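Local atomic coordinates of PrgZ (Enterococcus faecalis, PDB entry 4FAJ), a protein that binds peptide pheromone outside the cell as a membrane-anchored receptor of the solute-binding protein 5 family, and probably serves peptide uptake. Residues N482-S487 with N498-L503; K542-L547 with K559-K564; N343-R348 with K392-Y397. All coordinates share one frame; numbering follows the deposited sequence. Where two conformers were deposited one is given.

How the interactions relate
Along the chain, interaction 3 comes first, interaction 1 second and interaction 2 last. None is nested in another and none touches another. The centres of interactions 1 and 3 lie about 26 Å apart. Interaction 2 is remote from both, at about 43 Å from interaction 1 and about 46 Å from interaction 3, centre to centre. Interactions 1 and 2 sit on opposite sides of the chain's centre. Interaction 3 joins helices 336-345 and 391-402. Interaction 1 ties the loop after helix 477-480 to helix 497-502. Interaction 2 pairs strands 543-544 and 561-562 at the C-terminus. The three thus join separate parts of the peptide-binding protein, and only interaction 2 comes near a zinc site.

Interaction 1 (N482-S487 with N498-L503); sequences NFETNS and NYDELL
D500 grips T485 with both carboxylate oxygens. OD2 accepts from the hydroxyl OG1 of T485 at 2.6 Å, through the syn lone pair. OD1 takes the backbone N of T485 at 3.0 Å, with the donor 33° out of the carboxylate plane. These two bonds fix the rotation of the carboxylate. The hydroxyl of T485 also bonds to S495. The fit depends on the first torsion of D500 (chi1 -67°), which turns the acid away from its own carbonyl carbon and toward the loop.

Two waters add to the polar contact. One lies between F483 O and D500 OD1. In one conformer of E484, the other donates to E484 OE2 and to D500 O.

Together these bonds fasten the loop after helix 477-480 to helix 497-502. This tie between loop and helix lies in the solute-binding fold, away from the zinc sites.

The apolar part lies beside this. Y499 CE2 packs on F483 CB at 3.8 Å, and the two side chains run obliquely to each other. Y499 OH comes to the edge of the F483 ring and bonds to L480 O. L503 CD1 touches E484 CB at 3.9 Å. Helix 510-524 adds L521, which touches both F483 and Y499.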
ATOM      1  N   ASN A 482       4.551   6.520  -8.384  1.00 15.46           N
ATOM      2  CA  ASN A 482       3.106   6.784  -8.411  1.00 15.73           C
ATOM      3  C   ASN A 482       2.708   8.119  -9.027  1.00 16.30           C
ATOM      4  O   ASN A 482       1.540   8.321  -9.332  1.00 16.40           O
ATOM      5  CB  ASN A 482       2.516   6.706  -7.002  1.00 16.36           C
ATOM      6  CG  ASN A 482       2.668   5.337  -6.388  1.00 17.03           C
ATOM      7  OD1 ASN A 482       2.779   4.337  -7.089  1.00 19.20           O
ATOM      8  ND2 ASN A 482       2.709   5.291  -5.071  1.00 21.49           N
ATOM      9  N   PHE A 483       3.659   9.040  -9.164  1.00 15.97           N
ATOM     10  CA  PHE A 483       3.377  10.328  -9.763  1.00 16.88           C
ATOM     11  C   PHE A 483       3.889  10.457 -11.191  1.00 17.43           C
ATOM     12  O   PHE A 483       3.813  11.542 -11.780  1.00 17.63           O
ATOM     13  CB  PHE A 483       3.874  11.436  -8.821  1.00 16.61           C
ATOM     14  CG  PHE A 483       3.280  11.303  -7.451  1.00 16.84           C
ATOM     15  CD1 PHE A 483       1.948  11.639  -7.233  1.00 18.98           C
ATOM     16  CD2 PHE A 483       4.001  10.721  -6.419  1.00 16.57           C
ATOM     17  CE1 PHE A 483       1.364  11.456  -5.977  1.00 18.87           C
ATOM     18  CE2 PHE A 483       3.425  10.538  -5.170  1.00 17.88           C
ATOM     19  CZ  PHE A 483       2.109  10.904  -4.952  1.00 18.22           C
ATOM     20  N   GLU A 484       4.396   9.360 -11.745  0.50 17.81           N
ATOM     21  CA  GLU A 484       4.755   9.316 -13.153  0.50 18.86           C
ATOM     22  C   GLU A 484       3.498   9.459 -14.009  0.50 19.36           C
ATOM     23  O   GLU A 484       2.423   8.971 -13.639  0.50 19.00           O
ATOM     24  CB  GLU A 484       5.483   8.012 -13.463  0.50 19.07           C
ATOM     25  CG  GLU A 484       5.370   7.546 -14.890  0.50 20.83           C
ATOM     26  CD  GLU A 484       5.719   6.083 -15.024  0.50 23.17           C
ATOM     27  OE1 GLU A 484       4.790   5.266 -15.249  0.50 26.23           O
ATOM     28  OE2 GLU A 484       6.915   5.751 -14.876  0.50 24.42           O
ATOM     29  N   THR A 485       3.644  10.127 -15.149  1.00 20.18           N
ATOM     30  CA  THR A 485       2.519  10.538 -15.974  1.00 21.74           C
ATOM     31  C   THR A 485       1.374   9.538 -16.112  1.00 23.56           C
ATOM     32  O   THR A 485       0.254   9.833 -15.702  1.00 25.07           O
ATOM     33  CB  THR A 485       2.993  11.026 -17.359  1.00 22.01           C
ATOM     34  OG1 THR A 485       3.611  12.305 -17.199  1.00 21.51           O
ATOM     35  CG2 THR A 485       1.817  11.156 -18.330  1.00 22.71           C
ATOM     36  N   ASN A 486       1.572   8.368 -16.681  1.00 25.20           N
ATOM     37  CA  ASN A 486       0.350   7.534 -16.776  1.00 26.41           C
ATOM     38  C   ASN A 486       0.356   6.331 -15.828  1.00 25.44           C
ATOM     39  O   ASN A 486      -0.183   5.279 -16.146  1.00 26.53           O
ATOM     40  CB  ASN A 486       0.002   7.196 -18.234  1.00 27.34           C
ATOM     41  CG  ASN A 486      -0.592   8.394 -18.995  1.00 29.62           C
ATOM     42  OD1 ASN A 486      -1.518   9.074 -18.524  1.00 32.31           O
ATOM     43  ND2 ASN A 486      -0.064   8.651 -20.181  1.00 32.34           N
ATOM     44  N   SER A 487       0.927   6.520 -14.638  1.00 23.84           N
ATOM     45  CA  SER A 487       0.879   5.496 -13.590  1.00 22.80           C
ATOM     46  C   SER A 487      -0.564   5.253 -13.101  1.00 22.13           C
ATOM     47  O   SER A 487      -1.302   6.200 -12.850  1.00 21.54           O
ATOM     48  CB  SER A 487       1.759   5.893 -12.404  1.00 22.49           C
ATOM     49  OG  SER A 487       1.454   5.113 -11.253  1.00 21.93           O
ATOM     50  N   ASN A 498       9.699  16.084 -17.078  1.00 16.21           N
ATOM     51  CA  ASN A 498      11.037  16.132 -16.497  1.00 16.31           C
ATOM     52  C   ASN A 498      11.121  15.297 -15.217  1.00 15.58           C
ATOM     53  O   ASN A 498      12.148  14.640 -14.978  1.00 15.35           O
ATOM     54  CB  ASN A 498      11.435  17.582 -16.295  1.00 17.19           C
ATOM     55  CG  ASN A 498      11.172  18.395 -17.533  1.00 18.58           C
ATOM     56  OD1 ASN A 498      11.608  18.030 -18.630  1.00 17.22           O
ATOM     57  ND2 ASN A 498      10.394  19.448 -17.389  1.00 22.01           N
ATOM     58  N   TYR A 499      10.038  15.287 -14.425  1.00 14.99           N
ATOM     59  CA  TYR A 499       9.900  14.369 -13.285  1.00 14.62           C
ATOM     60  C   TYR A 499       9.982  12.917 -13.757  1.00 14.34           C
ATOM     61  O   TYR A 499      10.741  12.138 -13.200  1.00 14.44           O
ATOM     62  CB  TYR A 499       8.576  14.618 -12.534  1.00 14.69           C
ATOM     63  CG  TYR A 499       8.271  13.700 -11.380  1.00 13.63           C
ATOM     64  CD1 TYR A 499       8.624  14.052 -10.072  1.00 13.69           C
ATOM     65  CD2 TYR A 499       7.599  12.497 -11.574  1.00 13.16           C
ATOM     66  CE1 TYR A 499       8.327  13.224  -8.998  1.00 14.05           C
ATOM     67  CE2 TYR A 499       7.301  11.652 -10.496  1.00 12.06           C
ATOM     68  CZ  TYR A 499       7.671  12.027  -9.214  1.00 12.55           C
ATOM     69  OH  TYR A 499       7.395  11.228  -8.141  1.00 11.71           O
ATOM     70  N   ASP A 500       9.221  12.577 -14.802  1.00 14.75           N
ATOM     71  CA  ASP A 500       9.203  11.228 -15.363  1.00 14.88           C
ATOM     72  C   ASP A 500      10.629  10.738 -15.692  1.00 15.22           C
ATOM     73  O   ASP A 500      10.986   9.582 -15.404  1.00 15.52           O
ATOM     74  CB  ASP A 500       8.344  11.172 -16.642  1.00 15.25           C
ATOM     75  CG  ASP A 500       6.853  11.408 -16.395  1.00 15.79           C
ATOM     76  OD1 ASP A 500       6.379  11.315 -15.237  1.00 17.11           O
ATOM     77  OD2 ASP A 500       6.139  11.695 -17.384  1.00 17.77           O
ATOM     78  N   GLU A 501      11.437  11.627 -16.269  1.00 15.06           N
ATOM     79  CA  GLU A 501      12.780  11.284 -16.733  1.00 15.63           C
ATOM     80  C   GLU A 501      13.754  11.103 -15.563  1.00 16.25           C
ATOM     81  O   GLU A 501      14.547  10.172 -15.579  1.00 15.12           O
ATOM     82  CB  GLU A 501      13.283  12.326 -17.748  1.00 16.20           C
ATOM     83  CG  GLU A 501      14.749  12.213 -18.166  1.00 17.21           C
ATOM     84  CD  GLU A 501      15.122  10.909 -18.851  1.00 18.63           C
ATOM     85  OE1 GLU A 501      14.228  10.154 -19.301  1.00 18.64           O
ATOM     86  OE2 GLU A 501      16.342  10.650 -18.955  1.00 22.40           O
ATOM     87  N   LEU A 502      13.677  11.975 -14.553  1.00 17.21           N
ATOM     88  CA  LEU A 502      14.492  11.820 -13.312  1.00 18.05           C
ATOM     89  C   LEU A 502      14.315  10.452 -12.657  1.00 18.72           C
ATOM     90  O   LEU A 502      15.287   9.856 -12.170  1.00 19.26           O
ATOM     91  CB  LEU A 502      14.162  12.925 -12.296  1.00 17.37           C
ATOM     92  CG  LEU A 502      14.670  14.320 -12.655  1.00 18.45           C
ATOM     93  CD1 LEU A 502      13.991  15.396 -11.791  1.00 15.98           C
ATOM     94  CD2 LEU A 502      16.224  14.403 -12.584  1.00 17.97           C
ATOM     95  N   LEU A 503      13.086   9.939 -12.675  1.00 19.19           N
ATOM     96  CA  LEU A 503      12.801   8.600 -12.163  1.00 20.10           C
ATOM     97  C   LEU A 503      13.574   7.482 -12.865  1.00 21.10           C
ATOM     98  O   LEU A 503      13.716   6.405 -12.296  1.00 20.45           O
ATOM     99  CB  LEU A 503      11.306   8.275 -12.278  1.00 20.10           C
ATOM    100  CG  LEU A 503      10.301   9.180 -11.568  1.00 20.68           C
ATOM    101  CD1 LEU A 503       8.907   8.551 -11.628  1.00 22.48           C
ATOM    102  CD2 LEU A 503      10.723   9.431 -10.141  1.00 21.38           C
TER
HETATM  103  O   HOH W   1       4.867  13.265 -13.886  1.00 12.96           O
HETATM  104  O   HOH W   2       9.374   7.463 -15.811  1.00 38.06           O

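Interaction 2 (K542-L547 with K559-K564); sequences KIKNVL and KMRIEK
K544 and R561 face each other as a hydrogen-bonded pair in a two-stranded antiparallel sheet near the C-terminus. K544 N donates to R561 O at 2.9 Å, and R561 N returns a bond to K544 O at 3.1 Å. Next to them, I543 and I562 form a non-hydrogen-bonded pair. E563 N then bonds to K542 O at 2.9 Å, nearly straight at 171°.

The side chain of K544 can be followed outward. CB sits over the centre of one face of the R561 guanidinium and also touches R561 CG. At CG the chain bends (chi2 -65°) and meets E563 CG. CE rests 3.9 Å from E563 CB, where the two side chains cross at about a right angle. NZ turns to S541 O and makes no contact with the E563 carboxylate.

On the side of I543, the M560 methyl CE packs against I543 CG2, and M560 CG lies against V546 CG2. K559 NZ leads away from the contact and hydrogen-bonds to D266, a zinc ligand.

E563 is itself held by R561, side-on through two nitrogens. R561 NE and NH2 both reach E563 OE2 from the same face of its carboxylate, with NH2 at 2.6 Å.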
ATOM      1  N   LYS A 542      -0.692 -12.537  25.617  1.00 21.85           N
ATOM      2  CA  LYS A 542      -0.632 -13.956  25.224  1.00 22.29           C
ATOM      3  C   LYS A 542      -0.239 -14.161  23.748  1.00 21.84           C
ATOM      4  O   LYS A 542       0.217 -15.246  23.375  1.00 21.27           O
ATOM      5  CB  LYS A 542      -1.981 -14.639  25.501  1.00 22.87           C
ATOM      6  CG  LYS A 542      -3.067 -14.246  24.491  1.00 23.98           C
ATOM      7  CD  LYS A 542      -4.489 -14.641  24.913  1.00 25.21           C
ATOM      8  CE  LYS A 542      -5.475 -14.212  23.824  1.00 25.09           C
ATOM      9  NZ  LYS A 542      -6.918 -14.319  24.174  1.00 26.94           N
ATOM     10  N   ILE A 543      -0.434 -13.136  22.912  1.00 21.17           N
ATOM     11  CA  ILE A 543      -0.083 -13.214  21.493  1.00 20.92           C
ATOM     12  C   ILE A 543       1.424 -13.136  21.310  1.00 20.77           C
ATOM     13  O   ILE A 543       2.035 -12.132  21.671  1.00 20.32           O
ATOM     14  CB  ILE A 543      -0.708 -12.050  20.666  1.00 20.50           C
ATOM     15  CG1 ILE A 543      -2.235 -12.006  20.824  1.00 21.51           C
ATOM     16  CG2 ILE A 543      -0.304 -12.148  19.184  1.00 20.20           C
ATOM     17  CD1 ILE A 543      -2.915 -13.315  20.687  1.00 23.28           C
ATOM     18  N   LYS A 544       2.008 -14.179  20.725  1.00 20.77           N
ATOM     19  CA  LYS A 544       3.447 -14.222  20.483  1.00 20.68           C
ATOM     20  C   LYS A 544       3.800 -14.395  19.011  1.00 20.33           C
ATOM     21  O   LYS A 544       3.040 -14.988  18.236  1.00 19.67           O
ATOM     22  CB  LYS A 544       4.102 -15.383  21.241  1.00 21.49           C
ATOM     23  CG  LYS A 544       3.739 -15.507  22.704  1.00 22.79           C
ATOM     24  CD  LYS A 544       4.211 -14.347  23.531  1.00 24.44           C
ATOM     25  CE  LYS A 544       3.748 -14.526  24.976  1.00 26.48           C
ATOM     26  NZ  LYS A 544       4.131 -13.374  25.817  1.00 28.01           N
ATOM     27  N   ASN A 545       4.961 -13.853  18.649  0.50 19.87           N
ATOM     28  CA  ASN A 545       5.632 -14.129  17.384  0.50 19.67           C
ATOM     29  C   ASN A 545       4.889 -13.713  16.125  0.50 19.08           C
ATOM     30  O   ASN A 545       4.969 -14.392  15.113  0.50 19.23           O
ATOM     31  CB  ASN A 545       5.988 -15.611  17.282  0.50 19.89           C
ATOM     32  CG  ASN A 545       7.301 -15.834  16.571  0.50 19.73           C
ATOM     33  OD1 ASN A 545       8.096 -14.909  16.436  0.50 20.71           O
ATOM     34  ND2 ASN A 545       7.544 -17.059  16.125  0.50 18.65           N
ATOM     35  N   VAL A 546       4.183 -12.594  16.189  1.00 19.14           N
ATOM     36  CA  VAL A 546       3.577 -12.004  15.006  1.00 18.74           C
ATOM     37  C   VAL A 546       4.626 -11.077  14.406  1.00 18.71           C
ATOM     38  O   VAL A 546       5.196 -10.263  15.122  1.00 18.52           O
ATOM     39  CB  VAL A 546       2.336 -11.206  15.361  1.00 18.86           C
ATOM     40  CG1 VAL A 546       1.848 -10.448  14.160  1.00 17.00           C
ATOM     41  CG2 VAL A 546       1.254 -12.159  15.914  1.00 18.69           C
ATOM     42  N   LEU A 547       4.867 -11.190  13.104  1.00 18.54           N
ATOM     43  CA  LEU A 547       5.829 -10.325  12.426  1.00 18.94           C
ATOM     44  C   LEU A 547       5.074  -9.086  11.905  1.00 18.24           C
ATOM     45  O   LEU A 547       4.086  -9.220  11.197  1.00 17.73           O
ATOM     46  CB  LEU A 547       6.487 -11.076  11.271  1.00 19.08           C
ATOM     47  CG  LEU A 547       7.998 -11.095  11.197  1.00 22.06           C
ATOM     48  CD1 LEU A 547       8.568 -11.728  12.473  1.00 23.35           C
ATOM     49  CD2 LEU A 547       8.453 -11.862   9.959  1.00 22.35           C
ATOM     50  N   LYS A 559       3.931 -17.726  12.086  1.00 18.94           N
ATOM     51  CA  LYS A 559       4.519 -18.364  13.260  1.00 19.91           C
ATOM     52  C   LYS A 559       3.856 -17.894  14.561  1.00 20.44           C
ATOM     53  O   LYS A 559       4.351 -18.173  15.656  1.00 20.49           O
ATOM     54  CB  LYS A 559       6.031 -18.120  13.295  1.00 20.69           C
ATOM     55  CG  LYS A 559       6.799 -18.817  12.177  1.00 23.28           C
ATOM     56  CD  LYS A 559       8.317 -18.655  12.369  1.00 26.69           C
ATOM     57  CE  LYS A 559       9.121 -18.952  11.092  1.00 28.60           C
ATOM     58  NZ  LYS A 559       9.756 -20.306  11.094  1.00 31.70           N
ATOM     59  N   MET A 560       2.715 -17.217  14.435  1.00 20.13           N
ATOM     60  CA  MET A 560       1.938 -16.750  15.585  1.00 21.05           C
ATOM     61  C   MET A 560       1.580 -17.910  16.514  1.00 21.76           C
ATOM     62  O   MET A 560       1.289 -19.009  16.044  1.00 22.06           O
ATOM     63  CB  MET A 560       0.654 -16.073  15.094  1.00 20.47           C
ATOM     64  CG  MET A 560      -0.296 -15.562  16.166  1.00 21.30           C
ATOM     65  SD  MET A 560      -1.724 -14.750  15.403  1.00 20.47           S
ATOM     66  CE  MET A 560      -2.625 -14.247  16.864  1.00 22.01           C
ATOM     67  N   ARG A 561       1.601 -17.659  17.821  1.00 22.21           N
ATOM     68  CA  ARG A 561       1.109 -18.630  18.807  1.00 23.66           C
ATOM     69  C   ARG A 561       0.536 -17.943  20.049  1.00 23.68           C
ATOM     70  O   ARG A 561       0.826 -16.777  20.308  1.00 22.58           O
ATOM     71  CB  ARG A 561       2.212 -19.611  19.208  1.00 24.47           C
ATOM     72  CG  ARG A 561       3.316 -19.007  20.052  1.00 27.26           C
ATOM     73  CD  ARG A 561       4.399 -20.032  20.363  1.00 31.25           C
ATOM     74  NE  ARG A 561       5.241 -19.581  21.472  1.00 34.42           N
ATOM     75  CZ  ARG A 561       6.319 -18.806  21.353  1.00 36.31           C
ATOM     76  NH1 ARG A 561       6.732 -18.386  20.171  1.00 36.33           N
ATOM     77  NH2 ARG A 561       7.003 -18.454  22.437  1.00 37.31           N
ATOM     78  N   ILE A 562      -0.282 -18.673  20.805  1.00 24.76           N
ATOM     79  CA  ILE A 562      -0.904 -18.164  22.019  1.00 25.91           C
ATOM     80  C   ILE A 562      -0.244 -18.858  23.205  1.00 27.96           C
ATOM     81  O   ILE A 562      -0.257 -20.084  23.288  1.00 27.52           O
ATOM     82  CB  ILE A 562      -2.433 -18.428  22.053  1.00 25.94           C
ATOM     83  CG1 ILE A 562      -3.119 -17.928  20.779  1.00 25.64           C
ATOM     84  CG2 ILE A 562      -3.069 -17.772  23.275  1.00 26.38           C
ATOM     85  CD1 ILE A 562      -2.888 -16.445  20.487  1.00 24.47           C
ATOM     86  N   GLU A 563       0.339 -18.069  24.106  1.00 30.32           N
ATOM     87  CA  GLU A 563       0.933 -18.578  25.345  1.00 32.92           C
ATOM     88  C   GLU A 563       0.218 -17.976  26.552  1.00 34.45           C
ATOM     89  O   GLU A 563       0.247 -16.758  26.730  1.00 34.83           O
ATOM     90  CB  GLU A 563       2.406 -18.184  25.431  1.00 33.26           C
ATOM     91  CG  GLU A 563       3.353 -18.979  24.556  1.00 35.54           C
ATOM     92  CD  GLU A 563       4.816 -18.837  25.004  1.00 39.17           C
ATOM     93  OE1 GLU A 563       5.095 -18.089  25.977  1.00 41.57           O
ATOM     94  OE2 GLU A 563       5.688 -19.474  24.377  1.00 39.72           O
ATOM     95  N   LYS A 564      -0.392 -18.822  27.382  1.00 36.35           N
ATOM     96  CA  LYS A 564      -1.060 -18.393  28.632  1.00 37.71           C
ATOM     97  C   LYS A 564      -2.131 -17.312  28.435  1.00 37.72           C
ATOM     98  O   LYS A 564      -3.329 -17.604  28.391  1.00 38.14           O
ATOM     99  CB  LYS A 564      -0.028 -17.911  29.659  1.00 38.45           C
ATOM    100  CG  LYS A 564       0.907 -19.006  30.144  1.00 40.10           C
ATOM    101  CD  LYS A 564       1.830 -18.503  31.252  1.00 42.34           C
ATOM    102  CE  LYS A 564       2.650 -19.638  31.862  1.00 43.15           C
ATOM    103  NZ  LYS A 564       1.807 -20.560  32.679  1.00 44.89           N
TER
HETATM  104  O   HOH W   3       4.618 -14.774  12.313  1.00 20.10           O

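Interaction 3 (N343-R348 with K392-Y397); sequences NYAIDR and KQAEEY
A394 and Y344 are the residues whose CA atoms come nearest between the two segments, 4.8 Å apart. This is the tight part. A394 CB presses on the backbone N of A345 at 3.6 Å. It also touches A345 CB and Y344 CB, each at 3.8 Å. The small A394 methyl lets its helix lie close to Y344 and A345. No direct hydrogen bond crosses between the two segments, so the fit here rests on shape and apolar contact.

The Y344 ring leads from the tight part to the looser one. A chi1 of -78° directs it toward helix 391-402. Q393 CB lies over one face of the ring, toward its rim. N343 ND2 lies over the centre of the opposite face. The ring is thus sandwiched between a side chain of its own helix and one from the partner helix.

The outer side is looser. Y344 and Y397 have nearly parallel rings, with planes 8° apart. They are slid apart so far that they barely overlap, and the centroids are 5.7 Å apart. The closest approach is between the two CE2 atoms, at 3.6 Å. Beyond the rings, one water links the hydroxyls. It lies 2.9 Å from Y344 OH and 2.6 Å from Y397 OH, in the plane of the Y344 ring. Q393 bends at chi2, and its amide end leads away from the contact.

The contact joins the C-terminal part of helix 336-345 to the early turns of helix 391-402. Y397 also lies along the former helix, against N337, K340 and A341. Helix 421-437 supports the tight part, with S437 touching both A345 and A394. N343 and R348 reach V528 of strand 528-539.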
ATOM      1  N   ASN A 343      -1.247  23.469   0.465  1.00 15.10           N
ATOM      2  CA  ASN A 343      -0.068  22.934   1.142  1.00 15.44           C
ATOM      3  C   ASN A 343       0.346  23.772   2.356  1.00 15.42           C
ATOM      4  O   ASN A 343       0.531  23.237   3.445  1.00 15.61           O
ATOM      5  CB  ASN A 343       1.120  22.827   0.187  1.00 15.50           C
ATOM      6  CG  ASN A 343       2.387  22.415   0.894  1.00 15.99           C
ATOM      7  OD1 ASN A 343       2.468  21.316   1.447  1.00 18.22           O
ATOM      8  ND2 ASN A 343       3.369  23.304   0.917  1.00 20.22           N
ATOM      9  N   TYR A 344       0.499  25.078   2.170  1.00 16.03           N
ATOM     10  CA  TYR A 344       0.956  25.942   3.268  1.00 16.67           C
ATOM     11  C   TYR A 344      -0.065  26.075   4.404  1.00 16.98           C
ATOM     12  O   TYR A 344       0.303  26.400   5.545  1.00 16.28           O
ATOM     13  CB  TYR A 344       1.358  27.322   2.747  1.00 17.75           C
ATOM     14  CG  TYR A 344       2.718  27.337   2.093  1.00 19.17           C
ATOM     15  CD1 TYR A 344       3.865  27.079   2.831  1.00 22.21           C
ATOM     16  CD2 TYR A 344       2.860  27.602   0.735  1.00 21.88           C
ATOM     17  CE1 TYR A 344       5.113  27.102   2.243  1.00 22.41           C
ATOM     18  CE2 TYR A 344       4.103  27.621   0.135  1.00 22.10           C
ATOM     19  CZ  TYR A 344       5.228  27.361   0.892  1.00 24.47           C
ATOM     20  OH  TYR A 344       6.470  27.376   0.291  1.00 25.95           O
ATOM     21  N   ALA A 345      -1.338  25.824   4.101  1.00 16.76           N
ATOM     22  CA  ALA A 345      -2.398  25.973   5.087  1.00 17.55           C
ATOM     23  C   ALA A 345      -2.490  24.818   6.090  1.00 17.80           C
ATOM     24  O   ALA A 345      -3.143  24.967   7.127  1.00 18.23           O
ATOM     25  CB  ALA A 345      -3.744  26.161   4.394  1.00 17.42           C
ATOM     26  N   ILE A 346      -1.868  23.674   5.798  1.00 18.25           N
ATOM     27  CA  ILE A 346      -2.005  22.501   6.681  1.00 18.71           C
ATOM     28  C   ILE A 346      -1.037  22.540   7.869  1.00 18.76           C
ATOM     29  O   ILE A 346       0.185  22.460   7.698  1.00 18.26           O
ATOM     30  CB  ILE A 346      -1.827  21.152   5.934  1.00 18.93           C
ATOM     31  CG1 ILE A 346      -2.752  21.057   4.714  1.00 19.96           C
ATOM     32  CG2 ILE A 346      -2.112  19.986   6.881  1.00 18.91           C
ATOM     33  CD1 ILE A 346      -4.137  21.480   4.969  1.00 20.65           C
ATOM     34  N   ASP A 347      -1.598  22.690   9.069  1.00 19.10           N
ATOM     35  CA  ASP A 347      -0.827  22.646  10.301  1.00 19.26           C
ATOM     36  C   ASP A 347      -0.637  21.184  10.695  1.00 18.86           C
ATOM     37  O   ASP A 347      -1.412  20.621  11.476  1.00 18.32           O
ATOM     38  CB  ASP A 347      -1.519  23.439  11.402  1.00 20.02           C
ATOM     39  CG  ASP A 347      -0.680  23.565  12.668  1.00 21.52           C
ATOM     40  OD1 ASP A 347       0.372  22.909  12.793  1.00 21.53           O
ATOM     41  OD2 ASP A 347      -1.102  24.331  13.560  1.00 24.82           O
ATOM     42  N   ARG A 348       0.419  20.588  10.150  1.00 18.67           N
ATOM     43  CA  ARG A 348       0.687  19.156  10.330  1.00 18.65           C
ATOM     44  C   ARG A 348       0.996  18.799  11.783  1.00 19.42           C
ATOM     45  O   ARG A 348       0.563  17.751  12.261  1.00 19.60           O
ATOM     46  CB  ARG A 348       1.845  18.723   9.427  1.00 18.19           C
ATOM     47  CG  ARG A 348       1.541  18.859   7.950  1.00 18.00           C
ATOM     48  CD  ARG A 348       2.787  18.667   7.081  1.00 19.40           C
ATOM     49  NE  ARG A 348       2.459  18.778   5.664  1.00 18.43           N
ATOM     50  CZ  ARG A 348       2.213  19.916   5.020  1.00 20.68           C
ATOM     51  NH1 ARG A 348       2.265  21.092   5.647  1.00 23.28           N
ATOM     52  NH2 ARG A 348       1.917  19.884   3.727  1.00 20.12           N
ATOM     53  N   LYS A 392       0.521  32.591   6.817  1.00 25.46           N
ATOM     54  CA  LYS A 392       0.603  33.848   6.052  1.00 26.25           C
ATOM     55  C   LYS A 392       0.887  33.592   4.569  1.00 24.93           C
ATOM     56  O   LYS A 392       0.273  34.225   3.716  1.00 24.95           O
ATOM     57  CB  LYS A 392       1.631  34.821   6.643  1.00 27.30           C
ATOM     58  CG  LYS A 392       1.111  35.638   7.847  1.00 31.91           C
ATOM     59  CD  LYS A 392       1.004  34.771   9.098  1.00 34.95           C
ATOM     60  CE  LYS A 392       0.474  35.478  10.315  1.00 36.71           C
ATOM     61  NZ  LYS A 392      -0.132  34.451  11.219  1.00 38.90           N
ATOM     62  N   GLN A 393       1.780  32.656   4.249  1.00 23.53           N
ATOM     63  CA  GLN A 393       2.030  32.315   2.833  1.00 22.40           C
ATOM     64  C   GLN A 393       0.812  31.646   2.166  1.00 20.79           C
ATOM     65  O   GLN A 393       0.532  31.893   0.998  1.00 19.92           O
ATOM     66  CB  GLN A 393       3.284  31.435   2.663  1.00 22.40           C
ATOM     67  CG  GLN A 393       4.616  32.211   2.727  1.00 23.68           C
ATOM     68  CD  GLN A 393       4.732  33.299   1.676  1.00 27.20           C
ATOM     69  OE1 GLN A 393       4.059  33.271   0.637  1.00 29.14           O
ATOM     70  NE2 GLN A 393       5.585  34.283   1.947  1.00 30.65           N
ATOM     71  N   ALA A 394       0.096  30.819   2.917  1.00 19.87           N
ATOM     72  CA  ALA A 394      -1.152  30.215   2.449  1.00 19.47           C
ATOM     73  C   ALA A 394      -2.128  31.296   2.023  1.00 20.30           C
ATOM     74  O   ALA A 394      -2.659  31.257   0.920  1.00 20.87           O
ATOM     75  CB  ALA A 394      -1.775  29.345   3.540  1.00 18.68           C
ATOM     76  N   GLU A 395      -2.340  32.265   2.905  1.00 20.76           N
ATOM     77  CA  GLU A 395      -3.259  33.380   2.655  1.00 22.06           C
ATOM     78  C   GLU A 395      -2.833  34.163   1.423  1.00 22.05           C
ATOM     79  O   GLU A 395      -3.657  34.547   0.598  1.00 21.88           O
ATOM     80  CB  GLU A 395      -3.314  34.309   3.870  1.00 22.66           C
ATOM     81  CG  GLU A 395      -3.942  33.667   5.115  1.00 24.68           C
ATOM     82  CD  GLU A 395      -3.971  34.604   6.323  1.00 28.41           C
ATOM     83  OE1 GLU A 395      -3.118  35.516   6.405  1.00 32.02           O
ATOM     84  OE2 GLU A 395      -4.842  34.412   7.193  1.00 32.92           O
ATOM     85  N   GLU A 396      -1.534  34.385   1.289  1.00 22.14           N
ATOM     86  CA  GLU A 396      -1.022  35.137   0.162  1.00 22.59           C
ATOM     87  C   GLU A 396      -1.073  34.402  -1.172  1.00 21.30           C
ATOM     88  O   GLU A 396      -1.339  35.022  -2.202  1.00 21.37           O
ATOM     89  CB  GLU A 396       0.393  35.609   0.457  1.00 23.56           C
ATOM     90  CG  GLU A 396       0.418  36.598   1.616  1.00 27.28           C
ATOM     91  CD  GLU A 396       1.545  37.580   1.519  1.00 31.04           C
ATOM     92  OE1 GLU A 396       2.489  37.332   0.740  1.00 33.88           O
ATOM     93  OE2 GLU A 396       1.483  38.605   2.222  1.00 35.63           O
ATOM     94  N   TYR A 397      -0.814  33.096  -1.178  1.00 19.93           N
ATOM     95  CA  TYR A 397      -0.954  32.316  -2.406  1.00 19.22           C
ATOM     96  C   TYR A 397      -2.427  32.265  -2.842  1.00 19.86           C
ATOM     97  O   TYR A 397      -2.731  32.278  -4.035  1.00 18.76           O
ATOM     98  CB  TYR A 397      -0.406  30.896  -2.240  1.00 18.54           C
ATOM     99  CG  TYR A 397       1.069  30.773  -2.578  1.00 18.65           C
ATOM    100  CD1 TYR A 397       1.505  30.824  -3.898  1.00 18.18           C
ATOM    101  CD2 TYR A 397       2.018  30.601  -1.585  1.00 20.29           C
ATOM    102  CE1 TYR A 397       2.849  30.699  -4.222  1.00 19.33           C
ATOM    103  CE2 TYR A 397       3.372  30.472  -1.894  1.00 20.11           C
ATOM    104  CZ  TYR A 397       3.780  30.524  -3.204  1.00 20.19           C
ATOM    105  OH  TYR A 397       5.120  30.396  -3.490  1.00 20.60           O
TER
HETATM  106  O   HOH W   4       6.444  28.451  -2.365  1.00 25.18           O